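Local structure of L-glyceraldehyde 3-phosphate reductase (Clostridium beijerinckii, 6HG6) at residues Phe30-Trp33 with His34-Ser38; Ala40-Asn43 with Asn44-Leu48; Asp61-Asn64 with Asn65-Pro68; Glu75-Gly78 with Arg79-Asp83. The protein probably acts as an NADPH-dependent aldo-keto reductase that converts aldehydes such as furfural to less toxic alcohols. One frame throughout, in Å; residues are numbered along the deposited sequence.

The four contacts lie in series along the first two beta-alpha units of an eight-stranded TIM barrel. Contacts 1 and 3, with centres about 7 Å apart, form the loops after strands 28-31 and 59-61; both touch NADPH, and Phe30 O and Asp61 N, 2.9 Å apart, probably form a hydrogen bond between them. Contacts 2 and 4 occupy helices 42-54 and 72-85, their centres about 11 Å apart. Between these helices Tyr42 OH lies 3.0 Å from Asp83 OD2, a probable hydrogen bond. Contact 1 reaches both outer contacts, through Phe36 packed on Met45 and through Phe36 O, 2.8 Å from Asn76 ND2.

Contact 1 (Phe30-Trp33 with His34-Ser38); sequences FGLW and HNFGS. With NDP (NADPH dihydro-nicotinamide-adenine-dinucleotide phosphate), chain B; EDO (1,2-ethanediol), chain F; EDO (1,2-ethanediol), chain E.
Leu32 and Phe36 pack together in the loop that leaves the first strand of the TIM barrel, at the end where NADPH binds. This is the tight half of the contact. Leu32 CG stands 3.6 Å from the centroid of the Phe36 ring and only 9° off its normal, a CH-pi contact over the middle of one face, while the CD2 branch reaches Phe36 CD2 at 3.5 Å. Phe30 adds its rim: CE2 meets Phe36 CZ at 3.7 Å, with the two ring planes 70° apart. Phe30, Leu32 and Phe36 are all buried; Met45, Leu48 and Cys49 of helix 42-54 pack against Phe36.

The other half, Trp33 and His34, is partly exposed; of the two, the indole lies against the cofactor. A chi1 of -177° puts the indole beside its own carbonyl carbon, where the His34 ring runs alongside it, with His34 CE1 3.3 Å from Trp33 CE3. C5N of the nicotinamide lies over the opposite indole face, toward its rim, so the indole has the imidazole on one side and NADPH on the other.

Water takes the place of direct hydrogen bonds across this turn. One molecule bridges Gly31 O and His34 O, and a second links Leu32 O to Phe36 N, 2.9 Å from the latter. Trp33 N, finally, donates to the ribose hydroxyl O3D of NADPH at 2.9 Å.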
# COMPACT_ATOMS: atom_id res chain seq x y z
N PHE A 30 -4.63 -0.22 -4.67
CA PHE A 30 -4.83 1.20 -5.00
C PHE A 30 -4.79 2.02 -3.71
O PHE A 30 -5.55 1.74 -2.78
CB PHE A 30 -6.12 1.36 -5.79
CG PHE A 30 -6.23 2.75 -6.33
CD1 PHE A 30 -5.40 3.15 -7.37
CD2 PHE A 30 -7.06 3.67 -5.73
CE1 PHE A 30 -5.41 4.46 -7.81
CE2 PHE A 30 -7.08 4.98 -6.19
CZ PHE A 30 -6.29 5.35 -7.24
N GLY A 31 -3.94 3.03 -3.69
CA GLY A 31 -3.78 3.89 -2.51
C GLY A 31 -4.37 5.26 -2.72
O GLY A 31 -4.31 5.78 -3.86
N LEU A 32 -4.88 5.87 -1.64
CA LEU A 32 -5.54 7.19 -1.73
C LEU A 32 -4.68 8.29 -1.10
O LEU A 32 -5.21 9.37 -0.77
CB LEU A 32 -6.95 7.08 -1.12
CG LEU A 32 -8.01 6.46 -2.01
CD1 LEU A 32 -7.83 4.97 -2.13
CD2 LEU A 32 -9.39 6.75 -1.41
N TRP A 33 -3.38 8.04 -0.94
CA TRP A 33 -2.42 9.03 -0.37
C TRP A 33 -2.53 10.36 -1.10
O TRP A 33 -2.52 11.42 -0.42
CB TRP A 33 -1.01 8.46 -0.40
CG TRP A 33 0.00 9.35 0.23
CD1 TRP A 33 -0.10 10.10 1.37
CD2 TRP A 33 1.36 9.49 -0.21
NE1 TRP A 33 1.09 10.74 1.63
CE2 TRP A 33 1.99 10.38 0.67
CE3 TRP A 33 2.07 8.98 -1.31
CZ2 TRP A 33 3.33 10.76 0.49
CZ3 TRP A 33 3.39 9.35 -1.47
CH2 TRP A 33 4.01 10.21 -0.57
N HIS A 34 -2.58 10.33 -2.44
CA HIS A 34 -2.76 11.55 -3.25
C HIS A 34 -3.99 11.45 -4.14
O HIS A 34 -4.38 10.33 -4.51
CB HIS A 34 -1.48 11.79 -4.08
CG HIS A 34 -0.31 12.11 -3.22
ND1 HIS A 34 0.93 11.52 -3.38
CD2 HIS A 34 -0.20 12.91 -2.13
CE1 HIS A 34 1.77 12.01 -2.48
NE2 HIS A 34 1.08 12.83 -1.68
N ASN A 35 -4.54 12.62 -4.45
CA ASN A 35 -5.62 12.91 -5.43
C ASN A 35 -7.01 12.59 -4.86
O ASN A 35 -7.95 12.58 -5.65
CB ASN A 35 -5.34 12.17 -6.75
CG ASN A 35 -3.97 12.52 -7.29
OD1 ASN A 35 -3.64 13.67 -7.39
ND2 ASN A 35 -3.13 11.52 -7.53
N PHE A 36 -7.16 12.43 -3.54
CA PHE A 36 -8.47 12.17 -2.89
C PHE A 36 -8.76 13.18 -1.78
O PHE A 36 -9.64 12.92 -0.94
CB PHE A 36 -8.51 10.74 -2.36
CG PHE A 36 -8.69 9.78 -3.50
CD1 PHE A 36 -7.61 9.41 -4.28
CD2 PHE A 36 -9.93 9.23 -3.76
CE1 PHE A 36 -7.77 8.54 -5.36
CE2 PHE A 36 -10.10 8.36 -4.84
CZ PHE A 36 -9.02 8.05 -5.64
N GLY A 37 -8.04 14.30 -1.80
CA GLY A 37 -8.13 15.32 -0.75
C GLY A 37 -9.20 16.36 -0.99
O GLY A 37 -10.04 16.25 -1.93
N SER A 38 -9.16 17.38 -0.16
CA SER A 38 -10.15 18.47 -0.14
C SER A 38 -10.27 19.14 -1.50
O SER A 38 -11.37 19.63 -1.80
CB SER A 38 -9.74 19.47 0.89
OG SER A 38 -9.54 18.88 2.13
PA NDP B . 3.54 5.34 -6.82
O1A NDP B . 4.99 5.24 -6.50
O2A NDP B . 2.77 4.28 -7.55
O5B NDP B . 3.22 6.77 -7.48
C5B NDP B . 1.86 7.08 -7.89
C4B NDP B . 1.88 8.26 -8.82
O4B NDP B . 2.76 7.95 -9.93
C3B NDP B . 0.54 8.65 -9.47
O3B NDP B . -0.23 9.56 -8.69
C2B NDP B . 1.02 9.30 -10.76
O2B NDP B . 1.46 10.61 -10.44
C1B NDP B . 2.22 8.43 -11.14
N9A NDP B . 1.92 7.26 -11.96
C8A NDP B . 1.19 6.15 -11.61
N7A NDP B . 1.14 5.24 -12.54
C5A NDP B . 1.89 5.77 -13.58
C6A NDP B . 2.23 5.28 -14.86
N6A NDP B . 1.83 4.10 -15.32
N1A NDP B . 3.00 6.07 -15.65
C2A NDP B . 3.40 7.26 -15.17
N3A NDP B . 3.16 7.81 -13.99
C4A NDP B . 2.39 7.01 -13.23
O3 NDP B . 2.74 5.44 -5.41
PN NDP B . 2.57 6.56 -4.28
O1N NDP B . 1.47 7.46 -4.73
O2N NDP B . 3.89 7.13 -3.87
O5D NDP B . 2.03 5.64 -3.07
C5D NDP B . 0.99 4.68 -3.37
C4D NDP B . 0.21 4.39 -2.11
O4D NDP B . 1.09 3.83 -1.12
C3D NDP B . -0.40 5.59 -1.39
O3D NDP B . -1.59 6.02 -2.05
C2D NDP B . -0.63 4.98 -0.00
O2D NDP B . -1.79 4.19 -0.01
C1D NDP B . 0.61 4.11 0.18
N1N NDP B . 1.67 4.80 0.96
C2N NDP B . 1.97 4.37 2.23
C3N NDP B . 2.73 5.11 3.09
C7N NDP B . 3.01 4.57 4.47
O7N NDP B . 2.46 3.52 4.87
N7N NDP B . 3.83 5.29 5.24
C4N NDP B . 3.25 6.44 2.60
C5N NDP B . 3.03 6.70 1.16
C6N NDP B . 2.35 5.87 0.41
P2B NDP B . 1.29 11.75 -11.57
O1X NDP B . 0.14 11.47 -12.53
O2X NDP B . 1.07 13.03 -10.78
O3X NDP B . 2.64 11.71 -12.26
C1 EDO F . -5.28 15.75 -2.74
O1 EDO F . -6.31 15.90 -3.63
C2 EDO F . -4.00 15.40 -3.37
O2 EDO F . -3.22 14.65 -2.48
C1 EDO E . -15.10 16.52 -3.30
O1 EDO E . -16.02 15.69 -2.61
C2 EDO E . -14.23 17.31 -2.39
O2 EDO E . -12.89 16.85 -2.31
O HOH W 1 -3.85 7.81 -5.71
O HOH W 2 -5.58 12.06 -1.13

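Contact 2 (Ala40-Asn43 with Asn44-Leu48). With EDO (1,2-ethanediol), chain E.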
# COMPACT_ATOMS: atom_id res chain seq x y z
N ALA A 40 -9.53 17.79 -4.49
CA ALA A 40 -9.73 16.79 -5.57
C ALA A 40 -11.15 16.92 -6.15
O ALA A 40 -12.07 17.37 -5.48
CB ALA A 40 -9.46 15.40 -5.05
N ASP A 41 -11.28 16.59 -7.42
CA ASP A 41 -12.58 16.59 -8.13
C ASP A 41 -13.28 15.27 -7.78
O ASP A 41 -12.68 14.20 -8.00
CB ASP A 41 -12.36 16.67 -9.63
CG ASP A 41 -13.66 16.58 -10.40
OD1 ASP A 41 -14.45 17.57 -10.38
OD2 ASP A 41 -13.87 15.51 -11.02
N TYR A 42 -14.52 15.35 -7.32
CA TYR A 42 -15.28 14.16 -6.86
C TYR A 42 -15.53 13.17 -8.01
O TYR A 42 -15.40 11.95 -7.79
CB TYR A 42 -16.57 14.60 -6.18
CG TYR A 42 -17.27 13.41 -5.59
CD1 TYR A 42 -16.69 12.69 -4.57
CD2 TYR A 42 -18.48 12.97 -6.11
CE1 TYR A 42 -17.32 11.58 -4.03
CE2 TYR A 42 -19.11 11.85 -5.60
CZ TYR A 42 -18.53 11.16 -4.55
OH TYR A 42 -19.13 10.05 -4.02
N ASN A 43 -15.95 13.65 -9.18
CA ASN A 43 -16.18 12.76 -10.36
C ASN A 43 -14.88 12.03 -10.74
O ASN A 43 -14.97 10.82 -11.05
CB ASN A 43 -16.86 13.49 -11.51
CG ASN A 43 -18.31 13.82 -11.19
OD1 ASN A 43 -18.83 14.85 -11.63
ND2 ASN A 43 -18.98 12.98 -10.42
N ASN A 44 -13.71 12.68 -10.65
CA ASN A 44 -12.42 12.00 -10.97
C ASN A 44 -12.13 10.93 -9.91
O ASN A 44 -11.69 9.85 -10.29
CB ASN A 44 -11.23 12.94 -11.08
CG ASN A 44 -10.03 12.24 -11.69
OD1 ASN A 44 -10.07 11.77 -12.84
ND2 ASN A 44 -8.96 12.12 -10.93
N MET A 45 -12.34 11.22 -8.62
CA MET A 45 -12.06 10.23 -7.55
C MET A 45 -12.93 8.99 -7.77
O MET A 45 -12.41 7.88 -7.63
CB MET A 45 -12.37 10.78 -6.16
CG MET A 45 -11.47 11.93 -5.80
SD MET A 45 -11.80 12.46 -4.09
CE MET A 45 -12.89 13.85 -4.35
N LYS A 46 -14.22 9.20 -8.03
CA LYS A 46 -15.15 8.06 -8.31
C LYS A 46 -14.62 7.25 -9.47
O LYS A 46 -14.56 6.03 -9.33
CB LYS A 46 -16.56 8.51 -8.65
CG LYS A 46 -17.45 8.81 -7.46
CD LYS A 46 -18.69 9.58 -7.82
CE LYS A 46 -19.46 9.02 -8.99
NZ LYS A 46 -20.46 9.99 -9.50
N GLU A 47 -14.28 7.91 -10.58
CA GLU A 47 -13.82 7.20 -11.80
C GLU A 47 -12.55 6.44 -11.49
O GLU A 47 -12.38 5.33 -12.04
CB GLU A 47 -13.65 8.16 -12.98
CG GLU A 47 -14.98 8.62 -13.48
CD GLU A 47 -15.92 7.50 -13.92
OE1 GLU A 47 -15.43 6.57 -14.61
OE2 GLU A 47 -17.14 7.54 -13.55
N LEU A 48 -11.68 6.96 -10.63
CA LEU A 48 -10.42 6.24 -10.32
C LEU A 48 -10.77 4.95 -9.56
O LEU A 48 -10.23 3.89 -9.90
CB LEU A 48 -9.47 7.10 -9.48
CG LEU A 48 -8.76 8.22 -10.22
CD1 LEU A 48 -7.94 9.06 -9.25
CD2 LEU A 48 -7.88 7.64 -11.30
C1 EDO E . -15.10 16.52 -3.30
O1 EDO E . -16.02 15.69 -2.61
C2 EDO E . -14.23 17.31 -2.39
O2 EDO E . -12.89 16.85 -2.31
O HOH W 3 -18.01 9.47 -11.97
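Tyr42 and Lys46, one helical turn apart, make the main side-chain contact here, and the lysine can be traced atom by atom. Its CB rests 3.7 Å from Tyr42 O, the carbonyl that also accepts Lys46 N in the regular backbone bond. CG then rises over one face of the phenol ring, 4.2 Å from its centroid and 27° off the normal, which qualifies as CH-pi. CD comes closer still: it is 3.2 Å from Tyr42 CE2, short for two carbons and evidence of tight packing toward the ring rim. Beyond CD the chain bends (chi3 49°), and NZ ends beside Asn43 ND2. Two donors meet there at 3.5 Å, so this is proximity without a hydrogen bond.

Met45 works on the same tyrosine from another direction. Its CE lies at the ring edge, 4.0 Å from Tyr42 CD1, and also reaches Ala40 CB at 3.8 Å, closing a small apolar patch that continues inward to Phe36. Over the face opposite Lys46, Arg79 of helix 72-85 adds a cation-pi contact.

At the start of the helix, Asp41 OD2 accepts Asn44 N at 2.9 Å. The donor approaches the anti side of the carboxylate, 27° out of its plane. The amide of Asn44 itself turns elsewhere, giving ND2 to Ser300 O. The Asp41-Asn44 bond is an aspartate N-cap, and it opens helix 42-54, the first helix of the barrel's beta-alpha-beta series.

Contact 3 (Asp61-Asn64 with Asn65-Pro68). With NDP (NADPH dihydro-nicotinamide-adenine-dinucleotide phosphate), chain B; EDO (1,2-ethanediol), chain F.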
# COMPACT_ATOMS: atom_id res chain seq x y z
N ASP A 61 -6.35 1.38 -0.04
CA ASP A 61 -5.49 1.69 1.14
C ASP A 61 -5.65 3.16 1.49
O ASP A 61 -5.44 4.04 0.65
CB ASP A 61 -4.03 1.35 0.84
CG ASP A 61 -3.11 1.57 2.01
OD1 ASP A 61 -3.19 0.78 3.01
OD2 ASP A 61 -2.42 2.63 1.99
N LEU A 62 -6.03 3.40 2.73
CA LEU A 62 -6.15 4.74 3.31
C LEU A 62 -5.33 4.81 4.59
O LEU A 62 -4.73 3.81 5.03
CB LEU A 62 -7.62 5.03 3.57
CG LEU A 62 -8.45 5.13 2.31
CD1 LEU A 62 -9.12 3.78 2.04
CD2 LEU A 62 -9.46 6.23 2.46
N ALA A 63 -5.30 6.01 5.13
CA ALA A 63 -4.72 6.33 6.44
C ALA A 63 -5.54 7.51 6.94
O ALA A 63 -6.13 8.27 6.13
CB ALA A 63 -3.26 6.71 6.40
N ASN A 64 -5.52 7.66 8.24
CA ASN A 64 -6.26 8.78 8.86
C ASN A 64 -5.89 10.10 8.18
O ASN A 64 -6.81 10.90 7.89
CB ASN A 64 -6.08 8.81 10.38
CG ASN A 64 -4.67 8.88 10.92
OD1 ASN A 64 -3.69 8.98 10.16
ND2 ASN A 64 -4.59 8.87 12.25
N ASN A 65 -4.61 10.35 7.97
CA ASN A 65 -4.11 11.69 7.62
C ASN A 65 -3.99 11.90 6.11
O ASN A 65 -3.53 13.01 5.74
CB ASN A 65 -2.82 12.03 8.37
CG ASN A 65 -1.61 11.25 7.93
OD1 ASN A 65 -1.68 10.44 7.01
ND2 ASN A 65 -0.50 11.48 8.61
N TYR A 66 -4.49 10.98 5.27
CA TYR A 66 -4.46 11.20 3.81
C TYR A 66 -5.40 12.33 3.41
O TYR A 66 -6.54 12.46 3.95
CB TYR A 66 -4.83 9.94 3.03
CG TYR A 66 -3.82 8.83 3.13
CD1 TYR A 66 -2.59 9.01 3.74
CD2 TYR A 66 -4.02 7.66 2.42
CE1 TYR A 66 -1.63 8.01 3.73
CE2 TYR A 66 -3.08 6.64 2.45
CZ TYR A 66 -1.88 6.80 3.12
OH TYR A 66 -0.93 5.79 3.19
N GLY A 67 -4.91 13.16 2.49
CA GLY A 67 -5.61 14.33 1.94
C GLY A 67 -4.70 14.99 0.91
O GLY A 67 -4.32 14.35 -0.06
N PRO A 68 -4.25 16.24 1.11
CA PRO A 68 -4.60 17.01 2.27
C PRO A 68 -6.04 17.48 2.32
O PRO A 68 -6.64 17.77 1.30
CB PRO A 68 -3.68 18.24 2.25
CG PRO A 68 -3.41 18.41 0.79
CD PRO A 68 -3.32 16.98 0.27
PA NDP B . 3.54 5.34 -6.82
O1A NDP B . 4.99 5.24 -6.50
O2A NDP B . 2.77 4.28 -7.55
O5B NDP B . 3.22 6.77 -7.48
C5B NDP B . 1.86 7.08 -7.89
C4B NDP B . 1.88 8.26 -8.82
O4B NDP B . 2.76 7.95 -9.93
C3B NDP B . 0.54 8.65 -9.47
O3B NDP B . -0.23 9.56 -8.69
C2B NDP B . 1.02 9.30 -10.76
O2B NDP B . 1.46 10.61 -10.44
C1B NDP B . 2.22 8.43 -11.14
N9A NDP B . 1.92 7.26 -11.96
C8A NDP B . 1.19 6.15 -11.61
N7A NDP B . 1.14 5.24 -12.54
C5A NDP B . 1.89 5.77 -13.58
C6A NDP B . 2.23 5.28 -14.86
N6A NDP B . 1.83 4.10 -15.32
N1A NDP B . 3.00 6.07 -15.65
C2A NDP B . 3.40 7.26 -15.17
N3A NDP B . 3.16 7.81 -13.99
C4A NDP B . 2.39 7.01 -13.23
O3 NDP B . 2.74 5.44 -5.41
PN NDP B . 2.57 6.56 -4.28
O1N NDP B . 1.47 7.46 -4.73
O2N NDP B . 3.89 7.13 -3.87
O5D NDP B . 2.03 5.64 -3.07
C5D NDP B . 0.99 4.68 -3.37
C4D NDP B . 0.21 4.39 -2.11
O4D NDP B . 1.09 3.83 -1.12
C3D NDP B . -0.40 5.59 -1.39
O3D NDP B . -1.59 6.02 -2.05
C2D NDP B . -0.63 4.98 -0.00
O2D NDP B . -1.79 4.19 -0.01
C1D NDP B . 0.61 4.11 0.18
N1N NDP B . 1.67 4.80 0.96
C2N NDP B . 1.97 4.37 2.23
C3N NDP B . 2.73 5.11 3.09
C7N NDP B . 3.01 4.57 4.47
O7N NDP B . 2.46 3.52 4.87
N7N NDP B . 3.83 5.29 5.24
C4N NDP B . 3.25 6.44 2.60
C5N NDP B . 3.03 6.70 1.16
C6N NDP B . 2.35 5.87 0.41
P2B NDP B . 1.29 11.75 -11.57
O1X NDP B . 0.14 11.47 -12.53
O2X NDP B . 1.07 13.03 -10.78
O3X NDP B . 2.64 11.71 -12.26
C1 EDO F . -5.28 15.75 -2.74
O1 EDO F . -6.31 15.90 -3.63
C2 EDO F . -4.00 15.40 -3.37
O2 EDO F . -3.22 14.65 -2.48
O HOH W 4 -8.03 10.62 5.13
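Asn65 and Tyr66 complete a type I beta turn begun at Ala63 and Asn64, and the second segment can be followed from there. Asn65 occupies the third position of the turn; its OD1 sits 4.1 Å from Ala63 CB, while ND2 is satisfied by Lys101 O.

Tyr66 comes next and carries most of the contact. Its backbone N donates to Ala63 O at 3.3 Å, a turn bond in which the donor stands 64° out of the carbonyl plane. The ring is rotated until its plane almost contains CA (chi2 -8°), which lays one face against Ala63: Ala63 CB is 3.5 Å from the centroid of the Tyr66 ring, 17° off the normal, offset toward CE1. Tyr66 CD2 lies 3.4 Å from Ala63 N, and Asp61 O meets the ring edge. The phenol oxygen points into the cofactor site, 3.4 Å from NADPH C2N and hydrogen-bonded to Lys97 NZ. Asp61 OD2, which accepts the ribose O2D of NADPH at 2.6 Å, also pairs with Lys97. The placement of Asp61, Tyr66 and Lys97, with His138 touching Ala63, is consistent with the catalytic tetrad of aldo-keto reductases.

At Tyr66 O a water bridges back to Asn64 O. Gly67 O then accepts a hydrogen bond from an ethanediol, and a cis peptide leads into Pro68.

The loop joins strand 59-61 to helix 72-85: Leu62 packs on Phe77 of that helix and Ile94 of strand 93-98, while Asn64 ND2 reaches Ser119 of helix 113-127.

Contact 4 (Glu75-Gly78 with Arg79-Asp83); sequences ENFG and RILRD. With EDO (1,2-ethanediol), chain E.
With CG anti to the backbone N in Phe77 (chi1 -168°) and anti to the carbonyl carbon in Leu81 (chi1 -76°), the two side chains converge one turn apart on the buried side of the helix. Leu81 CG lies over one face of the phenyl ring, and its CD1 branch reaches Phe77 CD2 at 3.6 Å and Phe77 CE2 at a like distance. Beneath them the backbone is joined by Leu81 N donating to Phe77 O at 2.8 Å, and Leu81 CG packs on that same carbonyl oxygen.

Arg82, on the exposed side, folds its bent chain back over Gly78, which has no side chain, setting one guanidinium face above Gly78 O, with CZ 3.8 Å from that oxygen, which lies toward the rim of the face. Gly78 O itself already accepts Arg82 N, so the planar group rests on a carbonyl that is in use. At its edge Arg82 NH1 donates to a water at 2.7 Å, and the water is in turn hydrogen-bonded to Glu75 O, tying the arginine to the backbone two turns earlier. Arg79, extended, forms a salt bridge with Asp83, long at 3.8 Å between NE and OD2. Asn76 OD1 accepts from an ethanediol oxygen, while Asn76 ND2 is bound to Phe36 O.

The helix widens into a pi-type turn at 81-83. Helix 72-85 lies in the crossover between strands 59-61 and 93-98: Phe77 faces inward to Phe60 and Leu62, Ile80 packs on Tyr42 and Lys46 of helix 42-54, and Leu81 touches Leu129.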
# COMPACT_ATOMS: atom_id res chain seq x y z
N GLU A 75 -13.06 10.73 4.16
CA GLU A 75 -14.42 11.29 3.97
C GLU A 75 -14.86 11.13 2.51
O GLU A 75 -16.02 10.79 2.26
CB GLU A 75 -14.47 12.76 4.36
CG GLU A 75 -14.49 12.97 5.86
CD GLU A 75 -14.80 14.40 6.30
OE1 GLU A 75 -14.92 15.28 5.43
OE2 GLU A 75 -14.91 14.61 7.51
N ASN A 76 -13.97 11.43 1.57
CA ASN A 76 -14.29 11.27 0.14
C ASN A 76 -14.59 9.79 -0.17
O ASN A 76 -15.58 9.52 -0.88
CB ASN A 76 -13.19 11.88 -0.72
CG ASN A 76 -13.28 13.39 -0.77
OD1 ASN A 76 -14.39 13.95 -0.77
ND2 ASN A 76 -12.15 14.05 -0.97
N PHE A 77 -13.76 8.87 0.30
CA PHE A 77 -13.97 7.43 0.07
C PHE A 77 -15.29 7.01 0.73
O PHE A 77 -16.05 6.22 0.16
CB PHE A 77 -12.79 6.61 0.59
CG PHE A 77 -12.85 5.19 0.09
CD1 PHE A 77 -12.75 4.93 -1.26
CD2 PHE A 77 -13.01 4.15 0.97
CE1 PHE A 77 -12.77 3.64 -1.74
CE2 PHE A 77 -13.04 2.84 0.48
CZ PHE A 77 -12.93 2.60 -0.86
N GLY A 78 -15.59 7.61 1.89
CA GLY A 78 -16.87 7.34 2.57
C GLY A 78 -18.04 7.69 1.67
O GLY A 78 -19.03 6.97 1.63
N ARG A 79 -17.95 8.82 0.98
CA ARG A 79 -19.01 9.26 0.06
C ARG A 79 -19.07 8.32 -1.15
O ARG A 79 -20.18 8.03 -1.62
CB ARG A 79 -18.77 10.70 -0.38
CG ARG A 79 -19.90 11.26 -1.21
CD ARG A 79 -19.55 12.71 -1.57
NE ARG A 79 -20.50 13.25 -2.51
CZ ARG A 79 -20.30 14.37 -3.22
NH1 ARG A 79 -19.15 15.04 -3.09
NH2 ARG A 79 -21.22 14.78 -4.07
N ILE A 80 -17.93 7.87 -1.66
CA ILE A 80 -17.95 6.95 -2.82
C ILE A 80 -18.61 5.62 -2.39
O ILE A 80 -19.42 5.05 -3.18
CB ILE A 80 -16.51 6.80 -3.33
CG1 ILE A 80 -16.03 8.13 -3.93
CG2 ILE A 80 -16.45 5.66 -4.35
CD1 ILE A 80 -14.54 8.19 -4.10
N LEU A 81 -18.31 5.18 -1.19
CA LEU A 81 -18.94 3.95 -0.62
C LEU A 81 -20.45 4.15 -0.52
O LEU A 81 -21.20 3.38 -1.14
CB LEU A 81 -18.35 3.63 0.75
CG LEU A 81 -16.98 3.01 0.69
CD1 LEU A 81 -16.32 3.11 2.05
CD2 LEU A 81 -17.06 1.57 0.19
N ARG A 82 -20.87 5.24 0.11
CA ARG A 82 -22.31 5.51 0.32
C ARG A 82 -23.02 5.57 -1.04
O ARG A 82 -24.14 5.06 -1.16
CB ARG A 82 -22.40 6.81 1.13
CG ARG A 82 -23.78 7.36 1.43
CD ARG A 82 -23.73 8.35 2.61
NE ARG A 82 -22.59 9.28 2.64
CZ ARG A 82 -21.50 9.20 3.44
NH1 ARG A 82 -20.54 10.10 3.33
NH2 ARG A 82 -21.34 8.23 4.35
N ASP A 83 -22.43 6.24 -2.02
CA ASP A 83 -23.13 6.54 -3.28
C ASP A 83 -23.11 5.35 -4.24
O ASP A 83 -24.06 5.22 -5.01
CB ASP A 83 -22.48 7.73 -3.97
CG ASP A 83 -22.73 9.07 -3.30
OD1 ASP A 83 -23.49 9.09 -2.29
OD2 ASP A 83 -22.16 10.11 -3.83
C1 EDO E . -15.10 16.52 -3.30
O1 EDO E . -16.02 15.69 -2.61
C2 EDO E . -14.23 17.31 -2.39
O2 EDO E . -12.89 16.85 -2.31
O HOH W 5 -18.03 10.88 4.13